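Local coordinates for protein esterase E25 (Uncultured bacterium, PDB 4Q05) that hydrolyses ester bonds as a dimeric member of the bacterial hormone-sensitive lipase family, with an alpha/beta hydrolase fold, at residues 78-81 and 82-86; 257-260 and 261-265; 126-129 and 130-133; 148-151 and 152-156; 53-56 and 57-61. One frame throughout, in Å; residues are numbered along the deposited sequence. Where two conformers were deposited one is given.

Contact 1: residues 78-81 and 82-86; sequences SEWR and AAITQ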
loop_
_atom_site.group_PDB
_atom_site.type_symbol
_atom_site.label_atom_id
_atom_site.label_comp_id
_atom_site.label_asym_id
_atom_site.label_seq_id
_atom_site.Cartn_x
_atom_site.Cartn_y
_atom_site.Cartn_z
ATOM N N SER A 78 -18.802 -4.536 33.881
ATOM C CA SER A 78 -20.180 -4.755 33.476
ATOM C C SER A 78 -20.538 -3.960 32.206
ATOM O O SER A 78 -21.233 -4.454 31.314
ATOM C CB SER A 78 -21.124 -4.418 34.632
ATOM O OG SER A 78 -22.465 -4.588 34.231
ATOM N N GLU A 79 -20.066 -2.726 32.122
ATOM C CA GLU A 79 -20.266 -1.944 30.906
ATOM C C GLU A 79 -19.498 -2.558 29.733
ATOM O O GLU A 79 -19.969 -2.536 28.595
ATOM C CB GLU A 79 -19.853 -0.489 31.127
ATOM C CG GLU A 79 -20.809 0.281 32.029
ATOM C CD GLU A 79 -20.235 1.602 32.491
ATOM O OE1 GLU A 79 -19.008 1.801 32.345
ATOM O OE2 GLU A 79 -21.011 2.442 32.996
ATOM N N TRP A 80 -18.320 -3.110 30.007
ATOM C CA TRP A 80 -17.579 -3.801 28.957
ATOM C C TRP A 80 -18.375 -4.979 28.427
ATOM O O TRP A 80 -18.564 -5.104 27.222
ATOM C CB TRP A 80 -16.200 -4.256 29.439
ATOM C CG TRP A 80 -15.184 -3.189 29.257
ATOM C CD1 TRP A 80 -14.569 -2.470 30.232
ATOM C CD2 TRP A 80 -14.701 -2.679 28.009
ATOM N NE1 TRP A 80 -13.703 -1.555 29.669
ATOM C CE2 TRP A 80 -13.767 -1.662 28.305
ATOM C CE3 TRP A 80 -14.958 -2.991 26.669
ATOM C CZ2 TRP A 80 -13.088 -0.948 27.311
ATOM C CZ3 TRP A 80 -14.271 -2.287 25.674
ATOM C CH2 TRP A 80 -13.355 -1.268 26.006
ATOM N N ARG A 81 -18.844 -5.846 29.320
ATOM C CA ARG A 81 -19.613 -7.008 28.895
ATOM C C ARG A 81 -20.797 -6.587 28.018
ATOM O O ARG A 81 -21.104 -7.242 27.026
ATOM C CB ARG A 81 -20.070 -7.841 30.098
ATOM C CG ARG A 81 -18.916 -8.526 30.844
ATOM C CD ARG A 81 -19.418 -9.580 31.831
ATOM N NE ARG A 81 -20.191 -8.986 32.919
ATOM C CZ ARG A 81 -19.674 -8.603 34.084
ATOM N NH1 ARG A 81 -18.377 -8.754 34.320
ATOM N NH2 ARG A 81 -20.456 -8.072 35.016
ATOM N N ALA A 82 -21.440 -5.483 28.376
ATOM C CA ALA A 82 -22.570 -4.980 27.595
ATOM C C ALA A 82 -22.139 -4.449 26.230
ATOM O O ALA A 82 -22.775 -4.738 25.211
ATOM C CB ALA A 82 -23.322 -3.900 28.367
ATOM N N ALA A 83 -21.075 -3.646 26.208
ATOM C CA ALA A 83 -20.571 -3.110 24.946
ATOM C C ALA A 83 -20.213 -4.262 24.014
ATOM O O ALA A 83 -20.552 -4.258 22.831
ATOM C CB ALA A 83 -19.352 -2.230 25.189
ATOM N N ILE A 84 -19.530 -5.252 24.570
ATOM C CA ILE A 84 -18.991 -6.357 23.787
ATOM C C ILE A 84 -20.116 -7.155 23.144
ATOM O O ILE A 84 -20.123 -7.380 21.935
ATOM C CB ILE A 84 -18.094 -7.260 24.654
ATOM C CG1 ILE A 84 -16.761 -6.551 24.913
ATOM C CG2 ILE A 84 -17.865 -8.601 23.974
ATOM C CD1 ILE A 84 -15.915 -7.153 26.031
ATOM N N THR A 85 -21.071 -7.576 23.964
ATOM C CA THR A 85 -22.268 -8.238 23.477
ATOM C C THR A 85 -22.916 -7.446 22.355
ATOM O O THR A 85 -23.230 -7.991 21.304
ATOM C CB THR A 85 -23.286 -8.392 24.603
ATOM O OG1 THR A 85 -22.755 -9.281 25.588
ATOM C CG2 THR A 85 -24.600 -8.953 24.057
ATOM N N GLN A 86 -23.106 -6.150 22.580
ATOM C CA GLN A 86 -23.736 -5.289 21.578
ATOM C C GLN A 86 -22.959 -5.297 20.260
ATOM O O GLN A 86 -23.541 -5.456 19.190
ATOM C CB GLN A 86 -23.872 -3.863 22.110
ATOM C CG GLN A 86 -24.243 -2.821 21.065
ATOM C CD GLN A 86 -23.998 -1.394 21.548
ATOM O OE1 GLN A 86 -23.911 -1.138 22.754
ATOM N NE2 GLN A 86 -23.873 -0.459 20.606
#
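The carbonyl oxygen of R81 is gripped twice by T85. The backbone T85 N donates to R81 O at 3.1 Å, and the hydroxyl T85 OG1 gives a second bond to R81 O at 3.0 Å; the two donors come to it from opposite faces of the carbonyl plane. The hydroxyl is placed for this by chi1 of -66°, which sets OG1 anti to its own carbonyl carbon and turns it back toward the preceding turn of helix 77-88. The same i to i+4 ladder carries the rest of the backbone: I84 N lies 2.8 Å from W80 O, and A83 N and A82 N bond to E79 O and S78 O.

Among side chains the main meeting is W80 with I84, where the methyl I84 CD1 stands 4.3 Å from W80 CE3, obliquely to the indole. I84 CG1 also rests on the carbonyl oxygen W80 O, 3.3 Å away. Beyond the segments the indole packs on A265, A266 and L269 of helix 262-271, A83 touches P74, and I84 meets V142 and P173, while E79 OE1 bonds to R75 N. The chemistry thus gives the helix a packing side, on which W80 and A83 are buried and I84 partly so, and T85 spends its hydroxyl on the helix backbone.

Contact 2: residues 257-260 and 261-265; sequences VTYD and GFLEA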
loop_
_atom_site.group_PDB
_atom_site.type_symbol
_atom_site.label_atom_id
_atom_site.label_comp_id
_atom_site.label_asym_id
_atom_site.label_seq_id
_atom_site.Cartn_x
_atom_site.Cartn_y
_atom_site.Cartn_z
ATOM N N VAL A 257 -14.241 3.608 12.303
ATOM C CA VAL A 257 -14.626 5.025 12.315
ATOM C C VAL A 257 -13.584 5.973 12.914
ATOM O O VAL A 257 -13.157 6.920 12.260
ATOM C CB VAL A 257 -15.986 5.278 13.023
ATOM C CG1 VAL A 257 -16.394 6.717 12.835
ATOM C CG2 VAL A 257 -17.076 4.364 12.479
ATOM N N THR A 258 -13.206 5.742 14.166
ATOM C CA THR A 258 -12.268 6.616 14.850
ATOM C C THR A 258 -11.527 5.855 15.942
ATOM O O THR A 258 -12.035 4.876 16.487
ATOM C CB THR A 258 -12.984 7.849 15.461
ATOM O OG1 THR A 258 -12.025 8.722 16.059
ATOM C CG2 THR A 258 -13.993 7.425 16.523
ATOM N N TYR A 259 -10.316 6.303 16.243
ATOM C CA TYR A 259 -9.534 5.747 17.325
ATOM C C TYR A 259 -10.134 6.173 18.660
ATOM O O TYR A 259 -10.126 5.406 19.622
ATOM C CB TYR A 259 -8.112 6.271 17.224
ATOM C CG TYR A 259 -7.181 5.813 18.319
ATOM C CD1 TYR A 259 -6.428 4.658 18.170
ATOM C CD2 TYR A 259 -7.030 6.553 19.486
ATOM C CE1 TYR A 259 -5.556 4.238 19.165
ATOM C CE2 TYR A 259 -6.164 6.143 20.488
ATOM C CZ TYR A 259 -5.433 4.982 20.322
ATOM O OH TYR A 259 -4.563 4.562 21.303
ATOM N N ASP A 260 -10.657 7.397 18.707
ATOM C CA ASP A 260 -11.115 7.999 19.959
ATOM C C ASP A 260 -12.356 7.306 20.480
ATOM O O ASP A 260 -13.189 6.863 19.705
ATOM C CB ASP A 260 -11.435 9.484 19.781
ATOM C CG ASP A 260 -10.281 10.271 19.176
ATOM O OD1 ASP A 260 -9.098 9.927 19.423
ATOM O OD2 ASP A 260 -10.572 11.245 18.452
ATOM N N GLY A 261 -12.480 7.244 21.801
ATOM C CA GLY A 261 -13.616 6.596 22.423
ATOM C C GLY A 261 -13.369 5.108 22.592
ATOM O O GLY A 261 -12.444 4.689 23.296
ATOM N N PHE A 262 -14.200 4.309 21.933
ATOM C CA PHE A 262 -14.177 2.867 22.123
ATOM C C PHE A 262 -12.825 2.215 21.851
ATOM O O PHE A 262 -12.311 1.451 22.679
ATOM C CB PHE A 262 -15.250 2.181 21.284
ATOM C CG PHE A 262 -15.256 0.700 21.453
ATOM C CD1 PHE A 262 -15.833 0.124 22.571
ATOM C CD2 PHE A 262 -14.632 -0.118 20.531
ATOM C CE1 PHE A 262 -15.819 -1.248 22.751
ATOM C CE2 PHE A 262 -14.611 -1.491 20.707
ATOM C CZ PHE A 262 -15.211 -2.056 21.828
ATOM N N LEU A 263 -12.247 2.500 20.690
ATOM C CA LEU A 263 -11.036 1.794 20.297
ATOM C C LEU A 263 -9.937 2.070 21.304
ATOM O O LEU A 263 -9.285 1.152 21.774
ATOM C CB LEU A 263 -10.593 2.190 18.889
ATOM C CG LEU A 263 -9.337 1.482 18.391
ATOM C CD1 LEU A 263 -9.482 -0.039 18.553
ATOM C CD2 LEU A 263 -9.017 1.860 16.932
ATOM N N GLU A 264 -9.749 3.335 21.662
ATOM C CA GLU A 264 -8.736 3.647 22.660
ATOM C C GLU A 264 -9.017 2.930 23.985
ATOM O O GLU A 264 -8.109 2.408 24.627
ATOM C CB GLU A 264 -8.609 5.161 22.890
ATOM C CG GLU A 264 -7.622 5.453 24.011
ATOM C CD GLU A 264 -7.307 6.926 24.201
ATOM O OE1 GLU A 264 -7.954 7.778 23.554
ATOM O OE2 GLU A 264 -6.397 7.220 25.009
ATOM N N ALA A 265 -10.282 2.905 24.387
ATOM C CA ALA A 265 -10.664 2.239 25.626
ATOM C C ALA A 265 -10.309 0.763 25.548
ATOM O O ALA A 265 -9.757 0.196 26.498
ATOM C CB ALA A 265 -12.152 2.419 25.892
HETATM O O HOH W 1 -13.467 4.249 18.765
HETATM O O HOH W 2 -7.645 9.589 21.496
#
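Y259 packs by van der Waals contact against E264 and L263, in the first turn of the helix that follows. E264 CB approaches Y259 CE2 to 3.6 Å, and E264 CA lies over one face of the ring, toward its rim. The ring reaches E264 because chi1 of 178° carries Y259 CG anti to the backbone N. L263 crosses the tyrosine at about a right angle, its methyl CD2 lying 4.0 Å from Y259 CD1, oblique to the ring.

The direct hydrogen bond across the contact runs from E264 N to Y259 O, 2.9 Å long but bent to 137° at the hydrogen. G261 holds the N-cap position of helix 262-271 with a positive phi, 87°, in a region of backbone angles mostly taken by glycine. Just before it, T258 OG1 accepts from D260 N at 3.3 Å, forming an ST turn that leads the loop into the helix; the same hydroxyl bonds to D250.

Water completes the polar network in two places. One water accepts from L263 N at 2.9 Å and lies in donating reach of both T258 O and D260 O. The other donates to D260 OD1 at 2.6 Å and to E264 OE1 at 2.8 Å, bridging two carboxylates whose like charges it probably helps to keep compatible. Each acid also has a salt bridge, D260 with K241 and E264 with R268, while Y259 OH bonds to M239 O.

Contact 3: residues 126-129 and 130-133; sequences PDLE and DKLF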
loop_
_atom_site.group_PDB
_atom_site.type_symbol
_atom_site.label_atom_id
_atom_site.label_comp_id
_atom_site.label_asym_id
_atom_site.label_seq_id
_atom_site.Cartn_x
_atom_site.Cartn_y
_atom_site.Cartn_z
ATOM N N PRO A 126 -4.598 -29.208 -3.413
ATOM C CA PRO A 126 -3.758 -30.407 -3.339
ATOM C C PRO A 126 -2.487 -30.184 -2.523
ATOM O O PRO A 126 -2.201 -30.960 -1.608
ATOM C CB PRO A 126 -3.418 -30.675 -4.807
ATOM C CG PRO A 126 -4.633 -30.180 -5.548
ATOM C CD PRO A 126 -5.119 -28.974 -4.774
ATOM N N ASP A 127 -1.734 -29.135 -2.833
ATOM C CA ASP A 127 -0.474 -28.916 -2.128
ATOM C C ASP A 127 -0.661 -28.273 -0.751
ATOM O O ASP A 127 0.320 -28.000 -0.070
ATOM C CB ASP A 127 0.508 -28.095 -2.972
ATOM C CG ASP A 127 0.982 -28.837 -4.217
ATOM O OD1 ASP A 127 1.104 -30.083 -4.174
ATOM O OD2 ASP A 127 1.237 -28.169 -5.241
ATOM N N LEU A 128 -1.910 -28.028 -0.352
ATOM C CA LEU A 128 -2.198 -27.510 0.992
ATOM C C LEU A 128 -2.864 -28.570 1.863
ATOM O O LEU A 128 -3.268 -28.308 3.004
ATOM C CB LEU A 128 -3.074 -26.261 0.925
ATOM C CG LEU A 128 -2.438 -25.069 0.209
ATOM C CD1 LEU A 128 -3.329 -23.839 0.326
ATOM C CD2 LEU A 128 -1.055 -24.798 0.783
ATOM N N GLU A 129 -2.959 -29.777 1.317
ATOM C CA GLU A 129 -3.619 -30.883 1.995
ATOM C C GLU A 129 -2.966 -31.262 3.336
ATOM O O GLU A 129 -3.658 -31.647 4.268
ATOM C CB GLU A 129 -3.706 -32.094 1.055
ATOM C CG GLU A 129 -4.321 -33.320 1.677
ATOM C CD GLU A 129 -5.756 -33.107 2.098
ATOM O OE1 GLU A 129 -6.448 -32.290 1.461
ATOM O OE2 GLU A 129 -6.189 -33.768 3.064
ATOM N N ASP A 130 -1.644 -31.156 3.438
ATOM C CA ASP A 130 -0.974 -31.434 4.711
ATOM C C ASP A 130 -0.579 -30.148 5.430
ATOM O O ASP A 130 0.299 -30.151 6.297
ATOM C CB ASP A 130 0.274 -32.289 4.500
ATOM C CG ASP A 130 1.367 -31.552 3.740
ATOM O OD1 ASP A 130 1.054 -30.556 3.048
ATOM O OD2 ASP A 130 2.535 -31.982 3.827
ATOM N N LYS A 131 -1.225 -29.045 5.071
ATOM C CA LYS A 131 -0.870 -27.754 5.644
ATOM C C LYS A 131 -1.981 -27.290 6.582
ATOM O O LYS A 131 -3.094 -27.813 6.545
ATOM C CB LYS A 131 -0.647 -26.727 4.529
ATOM C CG LYS A 131 0.352 -27.158 3.446
ATOM C CD LYS A 131 1.678 -27.595 4.039
ATOM C CE LYS A 131 2.766 -27.686 2.969
ATOM N NZ LYS A 131 2.313 -28.481 1.802
ATOM N N LEU A 132 -1.689 -26.305 7.422
ATOM C CA LEU A 132 -2.711 -25.790 8.324
ATOM C C LEU A 132 -2.584 -24.286 8.518
ATOM O O LEU A 132 -1.480 -23.754 8.690
ATOM C CB LEU A 132 -2.644 -26.496 9.681
ATOM C CG LEU A 132 -3.666 -26.041 10.725
ATOM C CD1 LEU A 132 -5.074 -26.413 10.307
ATOM C CD2 LEU A 132 -3.335 -26.644 12.095
ATOM N N PHE A 133 -3.720 -23.602 8.480
ATOM C CA PHE A 133 -3.733 -22.170 8.719
ATOM C C PHE A 133 -4.308 -21.949 10.100
ATOM O O PHE A 133 -5.473 -22.245 10.352
ATOM C CB PHE A 133 -4.582 -21.437 7.674
ATOM C CG PHE A 133 -4.508 -19.941 7.788
ATOM C CD1 PHE A 133 -5.157 -19.282 8.817
ATOM C CD2 PHE A 133 -3.782 -19.199 6.868
ATOM C CE1 PHE A 133 -5.088 -17.912 8.942
ATOM C CE2 PHE A 133 -3.703 -17.830 6.976
ATOM C CZ PHE A 133 -4.361 -17.177 8.020
HETATM O O HOH W 3 -0.343 -31.698 0.763
HETATM O O HOH W 4 -5.161 -27.939 4.745
#
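A type I beta turn from L128 to K131 brings the chain out of a short 3-10 segment and into strand 132-136 of the central sheet. K131 N closes the turn on L128 O at 3.0 Å. The lysine side chain then curls back over the turn, bent at chi2 and again at chi4 (-53° and -50°), which brings its ammonium to the preceding 3-10 segment. There K131 NZ donates to D127 O at 2.8 Å, and the lysine's aliphatic part touches L128, K131 CG lying 3.8 Å from L128 CD2 where the two side chains cross at about a right angle. The ammonium group therefore ties a backbone carbonyl to the carboxylate of D130. K199 pairs with the other oxygen of that carboxylate, and E129 with R163; L128 packs on L355 and L356 of helix 342-358.

Two waters brace the backbone: one links P126 O to D130 N, and the other donates to L128 O at 2.6 Å and to K131 O at 2.7 Å. In the salt bridge, K131 NZ sits 2.7 Å from D130 OD1, on the syn lone pair of that oxygen.

Contact 4: residues 148-151 and 152-156; sequences AGTI and EAIVI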
loop_
_atom_site.group_PDB
_atom_site.type_symbol
_atom_site.label_atom_id
_atom_site.label_comp_id
_atom_site.label_asym_id
_atom_site.label_seq_id
_atom_site.Cartn_x
_atom_site.Cartn_y
_atom_site.Cartn_z
ATOM N N ALA A 148 -18.349 -16.205 16.989
ATOM C CA ALA A 148 -18.383 -14.937 16.273
ATOM C C ALA A 148 -17.060 -14.694 15.556
ATOM O O ALA A 148 -17.019 -14.034 14.524
ATOM C CB ALA A 148 -18.694 -13.795 17.230
ATOM N N GLY A 149 -15.982 -15.249 16.102
ATOM C CA GLY A 149 -14.656 -15.038 15.553
ATOM C C GLY A 149 -14.329 -15.876 14.337
ATOM O O GLY A 149 -13.257 -15.718 13.748
ATOM N N THR A 150 -15.245 -16.754 13.939
ATOM C CA THR A 150 -14.971 -17.664 12.829
ATOM C C THR A 150 -15.227 -17.084 11.435
ATOM O O THR A 150 -14.851 -17.697 10.435
ATOM C CB THR A 150 -15.753 -18.986 12.956
ATOM O OG1 THR A 150 -17.160 -18.708 13.002
ATOM C CG2 THR A 150 -15.329 -19.746 14.220
ATOM N N ILE A 151 -15.852 -15.915 11.349
ATOM C CA ILE A 151 -16.147 -15.355 10.025
ATOM C C ILE A 151 -14.914 -15.273 9.130
ATOM O O ILE A 151 -14.886 -15.842 8.039
ATOM C CB ILE A 151 -16.834 -13.983 10.113
ATOM C CG1 ILE A 151 -18.167 -14.123 10.845
ATOM C CG2 ILE A 151 -17.065 -13.404 8.711
ATOM C CD1 ILE A 151 -18.849 -12.799 11.135
ATOM N N GLU A 152 -13.871 -14.599 9.587
ATOM C CA GLU A 152 -12.693 -14.461 8.736
ATOM C C GLU A 152 -12.028 -15.816 8.452
ATOM O O GLU A 152 -11.458 -16.023 7.378
ATOM C CB GLU A 152 -11.688 -13.479 9.334
ATOM C CG GLU A 152 -10.437 -13.298 8.492
ATOM C CD GLU A 152 -9.438 -12.337 9.124
ATOM O OE1 GLU A 152 -9.302 -12.324 10.370
ATOM O OE2 GLU A 152 -8.782 -11.598 8.368
ATOM N N ALA A 153 -12.091 -16.724 9.424
ATOM C CA ALA A 153 -11.543 -18.067 9.267
ATOM C C ALA A 153 -12.273 -18.806 8.161
ATOM O O ALA A 153 -11.679 -19.549 7.386
ATOM C CB ALA A 153 -11.682 -18.843 10.568
ATOM N N ILE A 154 -13.581 -18.628 8.122
ATOM C CA ILE A 154 -14.395 -19.249 7.083
ATOM C C ILE A 154 -13.989 -18.708 5.708
ATOM O O ILE A 154 -13.855 -19.467 4.741
ATOM C CB ILE A 154 -15.878 -18.988 7.352
ATOM C CG1 ILE A 154 -16.317 -19.736 8.618
ATOM C CG2 ILE A 154 -16.736 -19.387 6.146
ATOM C CD1 ILE A 154 -17.625 -19.213 9.198
ATOM N N VAL A 155 -13.766 -17.397 5.631
ATOM C CA VAL A 155 -13.364 -16.773 4.373
ATOM C C VAL A 155 -12.003 -17.280 3.924
ATOM O O VAL A 155 -11.811 -17.652 2.764
ATOM C CB VAL A 155 -13.274 -15.241 4.487
ATOM C CG1 VAL A 155 -12.642 -14.675 3.232
ATOM C CG2 VAL A 155 -14.642 -14.635 4.735
ATOM N N ILE A 156 -11.047 -17.288 4.846
ATOM C CA ILE A 156 -9.738 -17.803 4.532
ATOM C C ILE A 156 -9.835 -19.263 4.087
ATOM O O ILE A 156 -9.261 -19.661 3.069
ATOM C CB ILE A 156 -8.802 -17.679 5.757
ATOM C CG1 ILE A 156 -8.530 -16.201 6.071
ATOM C CG2 ILE A 156 -7.514 -18.427 5.515
ATOM C CD1 ILE A 156 -7.793 -15.973 7.405
HETATM O O HOH W 5 -13.530 -13.162 12.172
#
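Helix 151-160 starts here with two i to i+4 bonds, I154 N to T150 O at 2.8 Å and V155 N to I151 O at 3.1 Å. Just before these bonds a water bridges G149 O and E152 N: it donates to the first and accepts from the second, each at 3.0 Å, so the two are joined through solvent.

I154 leans over the carbonyl of T150, its CG1 3.1 Å from T150 O. Its terminal methyl CD1 continues to the threonine hydroxyl, reaching T150 OG1 at 3.9 Å. That hydroxyl is held between its own backbone N and carbonyl carbon, chi1 59°, and bonds to E147 O. A153 CB also meets T150 O, at 3.4 Å, while V155 CG2 lies 3.5 Å from I151 O on another side of the turn.

E152 extends away with chi1 180° and chi2 -179°, and the straight chain delivers its carboxylate to two hydroxyls: one oxygen bonds to S205 OG, within the probable GxSxG nucleophile elbow of this hydrolase fold, and the other to Y335 OH. Around the helix, A153 and I154 pack on V119 and I156 on F133. Apolar branches therefore seat the helix against the sheet, whereas the polar reach of E152 to S205 is consistent with a second-shell role in positioning the elbow.

Contact 5: residues 53-56 and 57-61; sequences VLYN and IISKT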
loop_
_atom_site.group_PDB
_atom_site.type_symbol
_atom_site.label_atom_id
_atom_site.label_comp_id
_atom_site.label_asym_id
_atom_site.label_seq_id
_atom_site.Cartn_x
_atom_site.Cartn_y
_atom_site.Cartn_z
ATOM N N VAL A 53 -19.087 -4.508 -6.909
ATOM C CA VAL A 53 -19.537 -5.023 -5.618
ATOM C C VAL A 53 -19.128 -4.085 -4.474
ATOM O O VAL A 53 -19.943 -3.735 -3.621
ATOM C CB VAL A 53 -18.984 -6.446 -5.352
ATOM C CG1 VAL A 53 -19.387 -6.937 -3.968
ATOM C CG2 VAL A 53 -19.461 -7.419 -6.428
ATOM N N LEU A 54 -17.860 -3.684 -4.444
ATOM C CA LEU A 54 -17.378 -2.842 -3.345
ATOM C C LEU A 54 -17.944 -1.430 -3.473
ATOM O O LEU A 54 -18.370 -0.811 -2.483
ATOM C CB LEU A 54 -15.847 -2.807 -3.317
ATOM C CG LEU A 54 -15.264 -1.954 -2.196
ATOM C CD1 LEU A 54 -15.767 -2.463 -0.856
ATOM C CD2 LEU A 54 -13.729 -1.958 -2.245
ATOM N N TYR A 55 -17.966 -0.926 -4.701
ATOM C CA TYR A 55 -18.584 0.364 -4.967
ATOM C C TYR A 55 -20.020 0.403 -4.426
ATOM O O TYR A 55 -20.438 1.373 -3.782
ATOM C CB TYR A 55 -18.589 0.641 -6.457
ATOM C CG TYR A 55 -19.193 1.980 -6.816
ATOM C CD1 TYR A 55 -20.564 2.115 -7.012
ATOM C CD2 TYR A 55 -18.395 3.110 -6.960
ATOM C CE1 TYR A 55 -21.129 3.339 -7.346
ATOM C CE2 TYR A 55 -18.952 4.344 -7.300
ATOM C CZ TYR A 55 -20.321 4.449 -7.487
ATOM O OH TYR A 55 -20.886 5.657 -7.817
ATOM N N ASN A 56 -20.780 -0.655 -4.677
ATOM C CA ASN A 56 -22.166 -0.679 -4.203
ATOM C C ASN A 56 -22.256 -0.770 -2.678
ATOM O O ASN A 56 -23.066 -0.088 -2.054
ATOM C CB ASN A 56 -22.959 -1.794 -4.894
ATOM C CG ASN A 56 -23.228 -1.480 -6.360
ATOM O OD1 ASN A 56 -23.343 -0.313 -6.739
ATOM N ND2 ASN A 56 -23.314 -2.519 -7.194
ATOM N N ILE A 57 -21.406 -1.596 -2.076
ATOM C CA ILE A 57 -21.348 -1.662 -0.626
ATOM C C ILE A 57 -21.087 -0.280 -0.043
ATOM O O ILE A 57 -21.796 0.184 0.849
ATOM C CB ILE A 57 -20.255 -2.620 -0.145
ATOM C CG1 ILE A 57 -20.676 -4.071 -0.395
ATOM C CG2 ILE A 57 -19.968 -2.400 1.336
ATOM C CD1 ILE A 57 -19.620 -5.081 0.005
ATOM N N ILE A 58 -20.062 0.385 -0.556
ATOM C CA ILE A 58 -19.683 1.688 -0.032
ATOM C C ILE A 58 -20.776 2.712 -0.291
ATOM O O ILE A 58 -21.097 3.535 0.573
ATOM C CB ILE A 58 -18.371 2.170 -0.675
ATOM C CG1 ILE A 58 -17.198 1.346 -0.123
ATOM C CG2 ILE A 58 -18.180 3.653 -0.426
ATOM C CD1 ILE A 58 -15.876 1.555 -0.838
ATOM N N SER A 59 -21.338 2.660 -1.495
ATOM C CA SER A 59 -22.383 3.597 -1.896
ATOM C C SER A 59 -23.631 3.473 -1.018
ATOM O O SER A 59 -24.337 4.451 -0.793
ATOM C CB SER A 59 -22.741 3.389 -3.367
ATOM O OG SER A 59 -23.670 4.362 -3.794
ATOM N N LYS A 60 -23.891 2.271 -0.514
ATOM C CA LYS A 60 -25.032 2.041 0.378
ATOM C C LYS A 60 -24.686 2.253 1.853
ATOM O O LYS A 60 -25.553 2.145 2.726
ATOM C CB LYS A 60 -25.587 0.630 0.176
ATOM C CG LYS A 60 -26.079 0.367 -1.243
ATOM C CD LYS A 60 -27.031 1.466 -1.717
ATOM C CE LYS A 60 -27.506 1.225 -3.154
ATOM N NZ LYS A 60 -28.543 2.214 -3.598
ATOM N N THR A 61 -23.419 2.544 2.138
ATOM C CA THR A 61 -23.004 2.789 3.511
ATOM C C THR A 61 -23.248 4.256 3.825
ATOM O O THR A 61 -22.871 5.127 3.042
ATOM C CB THR A 61 -21.506 2.429 3.719
ATOM O OG1 THR A 61 -21.311 1.025 3.496
ATOM C CG2 THR A 61 -21.054 2.774 5.131
#
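L54 and I58, one turn apart on helix 52-59, an alpha-helix in the N-terminal part of the chain, meet obliquely, with I58 CD1 3.8 Å from L54 CG. L54 reaches forward because its CG stands anti to the backbone N, chi1 -180°, while I58 CG1 lies beside its own N and points back down the helix. A looser apolar pair follows on the neighbouring side, V53 CG1 to I57 CD1 at 4.4 Å. S59 CB approaches the Y55 ring obliquely, 4.3 Å from Y55 CE1, and rests closer on the carbonyl of Y55.

These pairs are set by the backbone ladder: I57 N bonds to V53 O, I58 N to L54 O at 2.8 Å, S59 N to Y55 O and K60 N to N56 O. Farther out, V53 packs on P342 and L54 on E343, at helix 342-358, and I58 also touches P47. I58 and T61 face the second subunit, where I58 packs on W37 of that subunit and T61 O accepts from the indole nitrogen of the same residue. T61 turns back toward I57, its N bonded to I58 O and its hydroxyl OG1 donating to I57 O at 2.8 Å from above the carbonyl plane.

In the fold
Along the chain the order is contact 5, 1, 3, 4, 2. Contacts 1 and 2, with centres 15 Å apart, touch directly: W80 CZ3 packs on F262 CE1 at 3.5 Å, so helices 77-88 and 262-271 lie against each other, although nearly 180 residues separate them in sequence. Contacts 3 and 4, 18 Å apart between centres, also touch, F133 CE1 meeting I156 CD1 at 3.7 Å, where strand 132-136 is followed by helix 151-160 on the central sheet. Contact 3 lies across the chain's centre from contacts 1 and 2, about 38 Å away between centres. Contact 5 touches none of the others and instead faces the second subunit, consistent with a part for this region in the dimer interface.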